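Local structure of D-ribose pyranase (Bacillus subtilis, 1OGD) at residues A71-S76 / I93-H98; I26-L31 / P119-I124; P32-V37 / L103-A108; K39-L44 / V111-E116. The protein probably catalyses the interconversion of the beta-pyran and beta-furan forms of D-ribose, and binds beta-D-ribopyranose as a decamer built from two pentamers. All coordinates share one frame; numbering follows the deposited sequence.

From the N terminus, strand 23-27 runs into 26-31, the first half of interaction 2. Next come 32-37 of interaction 3 and 39-44 of interaction 4. Interaction 1 is the first to close, when 93-98 returns to 71-76 at the edge of the sheet. Interaction 3 closes next, setting 103-108 against the loop 32-37. Interaction 4 follows, pairing strands 38-41 and 110-113, so its segments alternate with those of interaction 3. Interaction 1 lies within the loops of both. Interaction 2 closes last, through 119-124, and its loop encloses the other three contacts. Interactions 1 and 2 share the bound ribopyranose; a backbone hydrogen bond between Ala27 and Ile112 joins 2 to 4.

Interaction 1 (A71-S76 / I93-H98); sequences AEIKAS and IEYLSH. With RIP (beta-D-ribopyranose), chain G.
The backbone N of Ala71 donates to Leu96 O, a short bond of 2.6 Å with an angle of 161° at the hydrogen. The next residue, Glu72, offers its carboxylate to the start of helix 98-104. Its OE1 accepts from His98 N at 3.2 Å on the syn side, 34° out of the carboxylate plane. These two bonds join the chain just after strand 64-70 to the end of its parallel neighbour, the outermost strand 92-96 of the mixed sheet. Ser97 is the N-cap of helix 98-104: its side chain caps a helix backbone N, and OG is bonded to Glu100 OE2. The imidazole of His98 then leads away from Glu72 to the sugar. With CG anti to the backbone N (chi1 -174°), NE2 reaches O1 of the ribopyranose at 2.8 Å, and either atom could be the donor. Tyr95 carries most of the packing. Lys74 lies extended over one face of its ring, with CE 3.3 Å from the ring centroid in a CH-pi contact. Lys74 NZ follows at 4.0 Å from the same centroid, a cation-pi pair. Ile73 CG2 meets the edge of this ring at CE2, 3.9 Å away. The hydroxyl of Tyr95 is bonded to Glu85.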
loop_
_atom_site.group_PDB
_atom_site.type_symbol
_atom_site.label_atom_id
_atom_site.label_comp_id
_atom_site.label_asym_id
_atom_site.label_seq_id
_atom_site.Cartn_x
_atom_site.Cartn_y
_atom_site.Cartn_z
ATOM N N ALA A 71 29.302 -25.849 8.427
ATOM C CA ALA A 71 30.378 -26.830 8.540
ATOM C C ALA A 71 30.187 -27.946 7.513
ATOM O O ALA A 71 31.147 -28.409 6.893
ATOM C CB ALA A 71 30.406 -27.415 9.951
ATOM N N GLU A 72 28.937 -28.358 7.333
ATOM C CA GLU A 72 28.591 -29.415 6.393
ATOM C C GLU A 72 29.205 -29.246 5.009
ATOM O O GLU A 72 29.418 -30.233 4.299
ATOM C CB GLU A 72 27.070 -29.521 6.239
ATOM C CG GLU A 72 26.327 -30.030 7.464
ATOM C CD GLU A 72 26.168 -28.986 8.547
ATOM O OE1 GLU A 72 25.478 -29.279 9.546
ATOM O OE2 GLU A 72 26.726 -27.875 8.407
ATOM N N ILE A 73 29.484 -28.007 4.615
ATOM C CA ILE A 73 30.050 -27.759 3.292
ATOM C C ILE A 73 31.426 -28.402 3.105
ATOM O O ILE A 73 31.762 -28.848 2.009
ATOM C CB ILE A 73 30.151 -26.240 2.993
ATOM C CG1 ILE A 73 30.362 -26.028 1.493
ATOM C CG2 ILE A 73 31.295 -25.616 3.781
ATOM C CD1 ILE A 73 30.444 -24.574 1.080
ATOM N N LYS A 74 32.213 -28.457 4.176
ATOM C CA LYS A 74 33.548 -29.049 4.123
ATOM C C LYS A 74 33.517 -30.532 3.761
ATOM O O LYS A 74 34.425 -31.036 3.103
ATOM C CB LYS A 74 34.258 -28.896 5.469
ATOM C CG LYS A 74 34.626 -27.478 5.860
ATOM C CD LYS A 74 35.343 -27.491 7.205
ATOM C CE LYS A 74 35.756 -26.101 7.652
ATOM N NZ LYS A 74 36.478 -26.130 8.957
ATOM N N ALA A 75 32.477 -31.232 4.199
ATOM C CA ALA A 75 32.357 -32.658 3.931
ATOM C C ALA A 75 31.587 -32.981 2.657
ATOM O O ALA A 75 32.015 -33.815 1.860
ATOM C CB ALA A 75 31.700 -33.351 5.117
ATOM N N SER A 76 30.455 -32.314 2.465
ATOM C CA SER A 76 29.607 -32.561 1.305
ATOM C C SER A 76 29.954 -31.777 0.045
ATOM O O SER A 76 29.570 -32.173 -1.054
ATOM C CB SER A 76 28.150 -32.285 1.675
ATOM O OG SER A 76 27.787 -32.985 2.849
ATOM N N ILE A 93 36.740 -16.573 8.357
ATOM C CA ILE A 93 35.729 -17.532 7.938
ATOM C C ILE A 93 35.251 -18.358 9.124
ATOM O O ILE A 93 36.023 -19.095 9.734
ATOM C CB ILE A 93 36.271 -18.474 6.851
ATOM C CG1 ILE A 93 36.700 -17.656 5.634
ATOM C CG2 ILE A 93 35.204 -19.480 6.450
ATOM C CD1 ILE A 93 37.263 -18.488 4.503
ATOM N N GLU A 94 33.969 -18.227 9.446
ATOM C CA GLU A 94 33.377 -18.951 10.560
ATOM C C GLU A 94 32.404 -20.025 10.066
ATOM O O GLU A 94 31.618 -19.792 9.145
ATOM C CB GLU A 94 32.660 -17.965 11.486
ATOM C CG GLU A 94 31.900 -18.610 12.626
ATOM C CD GLU A 94 31.241 -17.589 13.537
ATOM O OE1 GLU A 94 30.576 -16.670 13.016
ATOM O OE2 GLU A 94 31.378 -17.708 14.772
ATOM N N TYR A 95 32.475 -21.207 10.676
ATOM C CA TYR A 95 31.602 -22.315 10.313
ATOM C C TYR A 95 30.632 -22.644 11.432
ATOM O O TYR A 95 31.000 -22.650 12.607
ATOM C CB TYR A 95 32.414 -23.568 9.983
ATOM C CG TYR A 95 33.243 -23.444 8.735
ATOM C CD1 TYR A 95 34.509 -22.863 8.771
ATOM C CD2 TYR A 95 32.754 -23.886 7.512
ATOM C CE1 TYR A 95 35.267 -22.726 7.611
ATOM C CE2 TYR A 95 33.498 -23.753 6.349
ATOM C CZ TYR A 95 34.754 -23.172 6.404
ATOM O OH TYR A 95 35.490 -23.037 5.249
ATOM N N LEU A 96 29.389 -22.918 11.056
ATOM C CA LEU A 96 28.348 -23.258 12.012
ATOM C C LEU A 96 27.572 -24.424 11.436
ATOM O O LEU A 96 27.739 -24.770 10.269
ATOM C CB LEU A 96 27.393 -22.079 12.204
ATOM C CG LEU A 96 27.986 -20.725 12.582
ATOM C CD1 LEU A 96 26.876 -19.691 12.599
ATOM C CD2 LEU A 96 28.660 -20.812 13.939
ATOM N N SER A 97 26.725 -25.037 12.251
ATOM C CA SER A 97 25.914 -26.140 11.765
ATOM C C SER A 97 24.925 -25.500 10.798
ATOM O O SER A 97 24.642 -24.306 10.899
ATOM C CB SER A 97 25.165 -26.805 12.923
ATOM O OG SER A 97 24.267 -25.897 13.538
ATOM N N HIS A 98 24.410 -26.284 9.860
ATOM C CA HIS A 98 23.458 -25.760 8.890
ATOM C C HIS A 98 22.233 -25.157 9.574
ATOM O O HIS A 98 21.662 -24.181 9.087
ATOM C CB HIS A 98 23.015 -26.864 7.933
ATOM C CG HIS A 98 22.150 -26.374 6.815
ATOM N ND1 HIS A 98 22.614 -25.521 5.836
ATOM C CD2 HIS A 98 20.849 -26.606 6.527
ATOM C CE1 HIS A 98 21.634 -25.249 4.992
ATOM N NE2 HIS A 98 20.552 -25.895 5.389
HETATM C C1 RIP G . 18.853 -26.559 1.738
HETATM C C2 RIP G . 20.057 -26.119 0.945
HETATM C C3 RIP G . 21.285 -26.878 1.425
HETATM C C4 RIP G . 21.121 -28.393 1.411
HETATM C C5 RIP G . 19.882 -28.730 2.232
HETATM O O1 RIP G . 18.922 -26.107 3.076
HETATM O O2 RIP G . 19.793 -26.381 -0.417
HETATM O O3 RIP G . 22.414 -26.500 0.680
HETATM O O4 RIP G . 20.929 -28.876 0.095
HETATM O O5 RIP G . 18.713 -28.003 1.796
#

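Interaction 2 (I26-L31 / P119-I124); sequences IADAGL and PYANCI. With RIP (beta-D-ribopyranose), chain G.
Asp28 reaches across to Ala121, the centre of an inverse gamma turn, and holds the sugar between the two segments. Its CB packs against Ala121 CB at 4.0 Å. A chi1 of 57° tucks CG over its own backbone, where OD2 can face Gly30 N. OD1 accepts from O3 of the ribopyranose at 2.5 Å, a very short bond, and weakly from Ala121 N. OD2 accepts from O2 of the sugar at 2.7 Å. The same OD2 takes the backbone N of Gly30 at 2.8 Å, on its anti side, which makes an Asx turn; Leu31 N adds a weak bond. With alanine in place of Asp28, sugar O2 and O3 would probably lose their carboxylate acceptor and the 28-30 turn would be free to shift. Tyr120 N also donates weakly to O3, and the ring of Tyr120 lies with one face under C4 of the sugar. The amide of Asn122 sits between Asp28, Leu31 and the sugar. Behind the pocket, Ile26 and Cys123 form an antiparallel hydrogen-bonded pair. Ile26 N donates to Cys123 O at 2.9 Å with an angle of 174°, and Cys123 N returns a bond to Ile26 O at 3.0 Å. Their side chains share one face of the sheet, which helix 51-61 covers. His98 of this chain and His20 of a second subunit also bond the sugar. Neighbouring antiparallel strands thus open, at the end of 23-27 and the start of 123-127, into the ribopyranose pocket of this RbsD / FucU family member.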
loop_
_atom_site.group_PDB
_atom_site.type_symbol
_atom_site.label_atom_id
_atom_site.label_comp_id
_atom_site.label_asym_id
_atom_site.label_seq_id
_atom_site.Cartn_x
_atom_site.Cartn_y
_atom_site.Cartn_z
ATOM N N ILE A 26 24.286 -15.623 -0.061
ATOM C CA ILE A 26 24.407 -16.146 -1.415
ATOM C C ILE A 26 23.959 -17.578 -1.198
ATOM O O ILE A 26 24.515 -18.283 -0.357
ATOM C CB ILE A 26 25.855 -16.128 -1.932
ATOM C CG1 ILE A 26 26.355 -14.683 -2.021
ATOM C CG2 ILE A 26 25.908 -16.760 -3.318
ATOM C CD1 ILE A 26 27.840 -14.561 -2.323
ATOM N N ALA A 27 22.953 -18.016 -1.941
ATOM C CA ALA A 27 22.423 -19.353 -1.720
ATOM C C ALA A 27 22.350 -20.247 -2.934
ATOM O O ALA A 27 22.356 -19.773 -4.069
ATOM C CB ALA A 27 21.027 -19.236 -1.104
ATOM N N ASP A 28 22.287 -21.553 -2.683
ATOM C CA ASP A 28 22.129 -22.509 -3.765
ATOM C C ASP A 28 20.628 -22.527 -4.050
ATOM O O ASP A 28 19.860 -21.842 -3.365
ATOM C CB ASP A 28 22.665 -23.901 -3.377
ATOM C CG ASP A 28 22.010 -24.482 -2.124
ATOM O OD1 ASP A 28 22.762 -25.044 -1.297
ATOM O OD2 ASP A 28 20.769 -24.406 -1.970
ATOM N N ALA A 29 20.209 -23.291 -5.053
ATOM C CA ALA A 29 18.804 -23.340 -5.436
ATOM C C ALA A 29 17.827 -23.937 -4.418
ATOM O O ALA A 29 16.607 -23.836 -4.596
ATOM C CB ALA A 29 18.667 -24.070 -6.766
ATOM N N GLY A 30 18.342 -24.532 -3.349
ATOM C CA GLY A 30 17.449 -25.148 -2.388
ATOM C C GLY A 30 17.235 -24.450 -1.062
ATOM O O GLY A 30 16.279 -24.762 -0.362
ATOM N N LEU A 31 18.100 -23.508 -0.710
ATOM C CA LEU A 31 17.970 -22.827 0.572
ATOM C C LEU A 31 16.630 -22.104 0.755
ATOM O O LEU A 31 16.212 -21.326 -0.102
ATOM C CB LEU A 31 19.097 -21.810 0.754
ATOM C CG LEU A 31 19.174 -21.223 2.164
ATOM C CD1 LEU A 31 19.754 -22.271 3.103
ATOM C CD2 LEU A 31 20.040 -19.973 2.167
ATOM N N PRO A 119 25.107 -29.484 -2.678
ATOM C CA PRO A 119 24.889 -29.417 -1.229
ATOM C C PRO A 119 25.639 -28.341 -0.450
ATOM O O PRO A 119 26.857 -28.193 -0.570
ATOM C CB PRO A 119 25.276 -30.817 -0.758
ATOM C CG PRO A 119 24.924 -31.667 -1.921
ATOM C CD PRO A 119 25.452 -30.860 -3.078
ATOM N N TYR A 120 24.883 -27.612 0.366
ATOM C CA TYR A 120 25.401 -26.562 1.237
ATOM C C TYR A 120 26.263 -25.478 0.597
ATOM O O TYR A 120 27.190 -24.958 1.223
ATOM C CB TYR A 120 26.147 -27.200 2.408
ATOM C CG TYR A 120 25.350 -28.295 3.083
ATOM C CD1 TYR A 120 25.418 -29.614 2.631
ATOM C CD2 TYR A 120 24.486 -28.001 4.141
ATOM C CE1 TYR A 120 24.642 -30.614 3.218
ATOM C CE2 TYR A 120 23.707 -28.991 4.732
ATOM C CZ TYR A 120 23.790 -30.295 4.265
ATOM O OH TYR A 120 23.018 -31.275 4.845
ATOM N N ALA A 121 25.955 -25.134 -0.646
ATOM C CA ALA A 121 26.689 -24.083 -1.328
ATOM C C ALA A 121 26.011 -22.760 -0.969
ATOM O O ALA A 121 25.372 -22.139 -1.814
ATOM C CB ALA A 121 26.654 -24.300 -2.834
ATOM N N ASN A 122 26.138 -22.360 0.297
ATOM C CA ASN A 122 25.556 -21.113 0.792
ATOM C C ASN A 122 26.543 -20.410 1.714
ATOM O O ASN A 122 27.326 -21.055 2.406
ATOM C CB ASN A 122 24.282 -21.356 1.621
ATOM C CG ASN A 122 23.316 -22.322 0.970
ATOM O OD1 ASN A 122 23.242 -23.490 1.356
ATOM N ND2 ASN A 122 22.564 -21.844 -0.015
ATOM N N CYS A 123 26.503 -19.086 1.736
ATOM C CA CYS A 123 27.366 -18.346 2.643
ATOM C C CYS A 123 26.806 -16.962 2.920
ATOM O O CYS A 123 26.077 -16.395 2.106
ATOM C CB CYS A 123 28.790 -18.227 2.088
ATOM S SG CYS A 123 28.975 -17.079 0.729
ATOM N N ILE A 124 27.148 -16.438 4.087
ATOM C CA ILE A 124 26.724 -15.114 4.499
ATOM C C ILE A 124 27.946 -14.207 4.466
ATOM O O ILE A 124 28.995 -14.545 5.027
ATOM C CB ILE A 124 26.165 -15.127 5.939
ATOM C CG1 ILE A 124 24.802 -15.823 5.961
ATOM C CG2 ILE A 124 26.063 -13.704 6.478
ATOM C CD1 ILE A 124 24.242 -16.023 7.362
HETATM C C1 RIP G . 18.853 -26.559 1.738
HETATM C C2 RIP G . 20.057 -26.119 0.945
HETATM C C3 RIP G . 21.285 -26.878 1.425
HETATM C C4 RIP G . 21.121 -28.393 1.411
HETATM C C5 RIP G . 19.882 -28.730 2.232
HETATM O O1 RIP G . 18.922 -26.107 3.076
HETATM O O2 RIP G . 19.793 -26.381 -0.417
HETATM O O3 RIP G . 22.414 -26.500 0.680
HETATM O O4 RIP G . 20.929 -28.876 0.095
HETATM O O5 RIP G . 18.713 -28.003 1.796
#

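Interaction 3 (P32-V37 / L103-A108); sequences PVPDGV and LLTKDA
The hydroxyl of Thr105 has two hydrogen-bond partners, a water and Lys102 O, three residues back. The water donates to Thr105 OG1 at 2.9 Å and to Pro32 O at 2.8 Å. It therefore bridges the two segments, which have no direct hydrogen bond between them. A chi1 of 66° sets Thr105 OG1 against the ring of Pro34, whose CG is 3.3 Å away. The proline and threonine side chains cross at about a right angle. Pro34 begins a type II beta turn that ends at Val37, closed by a weak backbone bond. A side chain on Gly36 would run into the preceding carbonyl O, so the turn needs glycine there. The turn leads from the pocket loop after strand 23-27 into strand 38-41, and it lies against Thr105, Lys106 and Ala108. Pro34 CG also touches Lys106 CG at 3.9 Å, while the rest of the lysine chain leads away. Val37 divides its methyls. CG2 meets the backbone oxygens of Thr105 and Lys106, each at 3.8 Å, and CG1 lies 3.7 Å from Ala108 O. Val111 of strand 110-113 touches Val37, and Pro32 packs on His20 of a second subunit.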
loop_
_atom_site.group_PDB
_atom_site.type_symbol
_atom_site.label_atom_id
_atom_site.label_comp_id
_atom_site.label_asym_id
_atom_site.label_seq_id
_atom_site.Cartn_x
_atom_site.Cartn_y
_atom_site.Cartn_z
ATOM N N PRO A 32 15.933 -22.368 1.868
ATOM C CA PRO A 32 14.652 -21.687 2.087
ATOM C C PRO A 32 14.950 -20.245 2.514
ATOM O O PRO A 32 15.955 -19.986 3.182
ATOM C CB PRO A 32 14.021 -22.504 3.208
ATOM C CG PRO A 32 15.228 -22.911 4.028
ATOM C CD PRO A 32 16.207 -23.341 2.943
ATOM N N VAL A 33 14.091 -19.313 2.117
ATOM C CA VAL A 33 14.266 -17.903 2.465
ATOM C C VAL A 33 13.272 -17.518 3.564
ATOM O O VAL A 33 12.059 -17.651 3.390
ATOM C CB VAL A 33 14.030 -16.994 1.232
ATOM C CG1 VAL A 33 14.173 -15.523 1.625
ATOM C CG2 VAL A 33 15.018 -17.345 0.132
ATOM N N PRO A 34 13.773 -17.035 4.711
ATOM C CA PRO A 34 12.881 -16.646 5.809
ATOM C C PRO A 34 11.853 -15.607 5.355
ATOM O O PRO A 34 12.102 -14.846 4.416
ATOM C CB PRO A 34 13.842 -16.076 6.851
ATOM C CG PRO A 34 15.138 -16.806 6.565
ATOM C CD PRO A 34 15.185 -16.799 5.062
ATOM N N ASP A 35 10.696 -15.579 6.015
ATOM C CA ASP A 35 9.664 -14.608 5.664
ATOM C C ASP A 35 10.199 -13.213 5.964
ATOM O O ASP A 35 10.923 -13.021 6.939
ATOM C CB ASP A 35 8.391 -14.842 6.485
ATOM C CG ASP A 35 7.711 -16.145 6.144
ATOM O OD1 ASP A 35 7.324 -16.326 4.967
ATOM O OD2 ASP A 35 7.563 -16.991 7.054
ATOM N N GLY A 36 9.851 -12.247 5.120
ATOM C CA GLY A 36 10.311 -10.887 5.344
ATOM C C GLY A 36 11.674 -10.533 4.765
ATOM O O GLY A 36 12.021 -9.356 4.681
ATOM N N VAL A 37 12.455 -11.532 4.369
ATOM C CA VAL A 37 13.770 -11.258 3.799
ATOM C C VAL A 37 13.671 -11.164 2.284
ATOM O O VAL A 37 13.096 -12.038 1.638
ATOM C CB VAL A 37 14.797 -12.356 4.184
ATOM C CG1 VAL A 37 16.140 -12.077 3.516
ATOM C CG2 VAL A 37 14.965 -12.394 5.694
ATOM N N LEU A 103 19.245 -19.910 10.889
ATOM C CA LEU A 103 18.734 -18.949 11.859
ATOM C C LEU A 103 19.312 -17.564 11.590
ATOM O O LEU A 103 18.615 -16.554 11.696
ATOM C CB LEU A 103 19.093 -19.378 13.280
ATOM C CG LEU A 103 18.429 -20.650 13.805
ATOM C CD1 LEU A 103 18.921 -20.927 15.225
ATOM C CD2 LEU A 103 16.910 -20.494 13.776
ATOM N N LEU A 104 20.594 -17.524 11.241
ATOM C CA LEU A 104 21.264 -16.262 10.954
ATOM C C LEU A 104 20.735 -15.570 9.705
ATOM O O LEU A 104 20.780 -14.348 9.615
ATOM C CB LEU A 104 22.775 -16.478 10.808
ATOM C CG LEU A 104 23.613 -16.518 12.088
ATOM C CD1 LEU A 104 23.046 -17.546 13.063
ATOM C CD2 LEU A 104 25.056 -16.848 11.729
ATOM N N THR A 105 20.230 -16.339 8.744
ATOM C CA THR A 105 19.720 -15.745 7.513
ATOM C C THR A 105 18.487 -14.871 7.736
ATOM O O THR A 105 18.119 -14.080 6.872
ATOM C CB THR A 105 19.368 -16.819 6.452
ATOM O OG1 THR A 105 18.268 -17.616 6.910
ATOM C CG2 THR A 105 20.574 -17.710 6.178
ATOM N N LYS A 106 17.846 -15.015 8.889
ATOM C CA LYS A 106 16.657 -14.221 9.190
ATOM C C LYS A 106 17.036 -12.749 9.375
ATOM O O LYS A 106 16.188 -11.864 9.296
ATOM C CB LYS A 106 15.977 -14.756 10.456
ATOM C CG LYS A 106 15.553 -16.216 10.348
ATOM C CD LYS A 106 15.002 -16.767 11.658
ATOM C CE LYS A 106 13.736 -16.044 12.090
ATOM N NZ LYS A 106 13.201 -16.616 13.356
ATOM N N ASP A 107 18.322 -12.498 9.610
ATOM C CA ASP A 107 18.827 -11.141 9.810
ATOM C C ASP A 107 19.433 -10.531 8.553
ATOM O O ASP A 107 19.806 -9.359 8.545
ATOM C CB ASP A 107 19.875 -11.123 10.923
ATOM C CG ASP A 107 19.267 -11.297 12.293
ATOM O OD1 ASP A 107 18.339 -10.526 12.622
ATOM O OD2 ASP A 107 19.711 -12.195 13.041
ATOM N N ALA A 108 19.530 -11.326 7.495
ATOM C CA ALA A 108 20.100 -10.864 6.235
ATOM C C ALA A 108 19.247 -9.790 5.571
ATOM O O ALA A 108 18.022 -9.794 5.694
ATOM C CB ALA A 108 20.268 -12.039 5.289
HETATM O O HOH W 1 17.343 -20.057 5.591
#

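Interaction 4 (K39-L44 / V111-E116); sequences KIDLSL and VIRTGE
Asp41 OD1 lies at the edge of the Arg113 guanidinium, with the carboxylate and guanidinium planes 74° apart. NH1 donates to Asp41 OD1 at 2.8 Å, in a salt bridge; the acceptor is only 7° out of the guanidinium plane. Both residues stand on one face of a parallel strand pair, 38-41 beside 110-113, with Lys39 alongside. The strands are tied by Ile40 N to Val111 O, Arg113 N to Ile40 O and Leu42 N to Arg113 O, each 2.9 Å. In Arg113, chi1 of -175° carries the extended chain straight out beside Asp41. Replacing Asp41 by an asparagine would probably leave the buried Arg113 without its charge partner. NH2 of Arg113 also bonds Ala29 O, while a third subunit bonds Asp41 OD1 through its Ser9 and NH1 through its Leu7 O. The other face carries Ile40 and Ile112, against helix 9-17. Leu42 CD1 packs on Ile112 CG2 at 3.6 Å. Lys39 NZ forms a salt bridge with Asp17 of a second subunit. Asp41 OD2 accepts twice from one face of its plane: from Ser43 N at 3.0 Å, an Asx turn, and from Ser43 OG at 2.6 Å.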
loop_
_atom_site.group_PDB
_atom_site.type_symbol
_atom_site.label_atom_id
_atom_site.label_comp_id
_atom_site.label_asym_id
_atom_site.label_seq_id
_atom_site.Cartn_x
_atom_site.Cartn_y
_atom_site.Cartn_z
ATOM N N LYS A 39 14.291 -11.476 -1.518
ATOM C CA LYS A 39 14.859 -12.535 -2.332
ATOM C C LYS A 39 15.135 -12.056 -3.752
ATOM O O LYS A 39 14.242 -11.583 -4.451
ATOM C CB LYS A 39 13.894 -13.720 -2.358
ATOM C CG LYS A 39 14.341 -14.912 -3.181
ATOM C CD LYS A 39 13.238 -15.947 -3.144
ATOM C CE LYS A 39 13.580 -17.196 -3.903
ATOM N NZ LYS A 39 12.443 -18.141 -3.786
ATOM N N ILE A 40 16.387 -12.178 -4.179
ATOM C CA ILE A 40 16.771 -11.779 -5.523
ATOM C C ILE A 40 17.251 -13.053 -6.205
ATOM O O ILE A 40 18.315 -13.581 -5.882
ATOM C CB ILE A 40 17.885 -10.726 -5.477
ATOM C CG1 ILE A 40 17.397 -9.502 -4.696
ATOM C CG2 ILE A 40 18.274 -10.324 -6.885
ATOM C CD1 ILE A 40 18.461 -8.437 -4.441
ATOM N N ASP A 41 16.452 -13.544 -7.144
ATOM C CA ASP A 41 16.750 -14.790 -7.840
ATOM C C ASP A 41 17.445 -14.560 -9.183
ATOM O O ASP A 41 16.847 -14.037 -10.123
ATOM C CB ASP A 41 15.440 -15.560 -8.026
ATOM C CG ASP A 41 15.650 -17.004 -8.429
ATOM O OD1 ASP A 41 14.646 -17.750 -8.425
ATOM O OD2 ASP A 41 16.797 -17.395 -8.751
ATOM N N LEU A 42 18.713 -14.960 -9.263
ATOM C CA LEU A 42 19.505 -14.792 -10.478
ATOM C C LEU A 42 19.572 -16.062 -11.307
ATOM O O LEU A 42 20.093 -16.046 -12.424
ATOM C CB LEU A 42 20.938 -14.366 -10.124
ATOM C CG LEU A 42 21.137 -13.076 -9.318
ATOM C CD1 LEU A 42 22.607 -12.933 -8.933
ATOM C CD2 LEU A 42 20.671 -11.879 -10.141
ATOM N N SER A 43 19.046 -17.158 -10.767
ATOM C CA SER A 43 19.090 -18.435 -11.464
ATOM C C SER A 43 18.431 -18.412 -12.835
ATOM O O SER A 43 17.438 -17.714 -13.062
ATOM C CB SER A 43 18.447 -19.537 -10.608
ATOM O OG SER A 43 17.044 -19.362 -10.506
ATOM N N LEU A 44 18.996 -19.188 -13.753
ATOM C CA LEU A 44 18.465 -19.284 -15.104
ATOM C C LEU A 44 18.181 -20.755 -15.391
ATOM O O LEU A 44 17.153 -21.107 -15.971
ATOM C CB LEU A 44 19.481 -18.725 -16.110
ATOM C CG LEU A 44 19.033 -18.542 -17.563
ATOM C CD1 LEU A 44 17.760 -17.712 -17.615
ATOM C CD2 LEU A 44 20.141 -17.860 -18.354
ATOM N N VAL A 111 18.686 -12.338 0.230
ATOM C CA VAL A 111 19.193 -13.655 -0.100
ATOM C C VAL A 111 19.295 -13.657 -1.611
ATOM O O VAL A 111 18.335 -13.330 -2.307
ATOM C CB VAL A 111 18.233 -14.782 0.353
ATOM C CG1 VAL A 111 18.748 -16.136 -0.140
ATOM C CG2 VAL A 111 18.122 -14.790 1.871
ATOM N N ILE A 112 20.479 -13.992 -2.118
ATOM C CA ILE A 112 20.697 -14.045 -3.551
ATOM C C ILE A 112 20.699 -15.515 -3.950
ATOM O O ILE A 112 21.570 -16.286 -3.546
ATOM C CB ILE A 112 22.032 -13.375 -3.919
ATOM C CG1 ILE A 112 22.057 -11.959 -3.335
ATOM C CG2 ILE A 112 22.186 -13.318 -5.417
ATOM C CD1 ILE A 112 23.420 -11.314 -3.310
ATOM N N ARG A 113 19.701 -15.904 -4.732
ATOM C CA ARG A 113 19.570 -17.283 -5.160
ATOM C C ARG A 113 20.306 -17.528 -6.472
ATOM O O ARG A 113 20.038 -16.867 -7.472
ATOM C CB ARG A 113 18.085 -17.639 -5.321
ATOM C CG ARG A 113 17.821 -19.099 -5.646
ATOM C CD ARG A 113 16.322 -19.382 -5.672
ATOM N NE ARG A 113 16.026 -20.797 -5.866
ATOM C CZ ARG A 113 15.377 -21.292 -6.915
ATOM N NH1 ARG A 113 14.945 -20.494 -7.884
ATOM N NH2 ARG A 113 15.152 -22.595 -6.996
ATOM N N THR A 114 21.237 -18.478 -6.457
ATOM C CA THR A 114 21.998 -18.820 -7.653
ATOM C C THR A 114 21.419 -20.117 -8.219
ATOM O O THR A 114 20.483 -20.685 -7.651
ATOM C CB THR A 114 23.482 -19.048 -7.326
ATOM O OG1 THR A 114 23.614 -20.218 -6.513
ATOM C CG2 THR A 114 24.053 -17.855 -6.570
ATOM N N GLY A 115 21.974 -20.587 -9.331
ATOM C CA GLY A 115 21.480 -21.816 -9.924
ATOM C C GLY A 115 22.267 -23.023 -9.452
ATOM O O GLY A 115 22.154 -24.105 -10.027
ATOM N N GLU A 116 23.053 -22.835 -8.396
ATOM C CA GLU A 116 23.888 -23.892 -7.840
ATOM C C GLU A 116 23.095 -25.090 -7.326
ATOM O O GLU A 116 22.269 -24.959 -6.420
ATOM C CB GLU A 116 24.743 -23.336 -6.704
ATOM C CG GLU A 116 25.828 -24.284 -6.214
ATOM C CD GLU A 116 26.883 -24.545 -7.276
ATOM O OE1 GLU A 116 27.433 -23.563 -7.815
ATOM O OE2 GLU A 116 27.163 -25.729 -7.569
#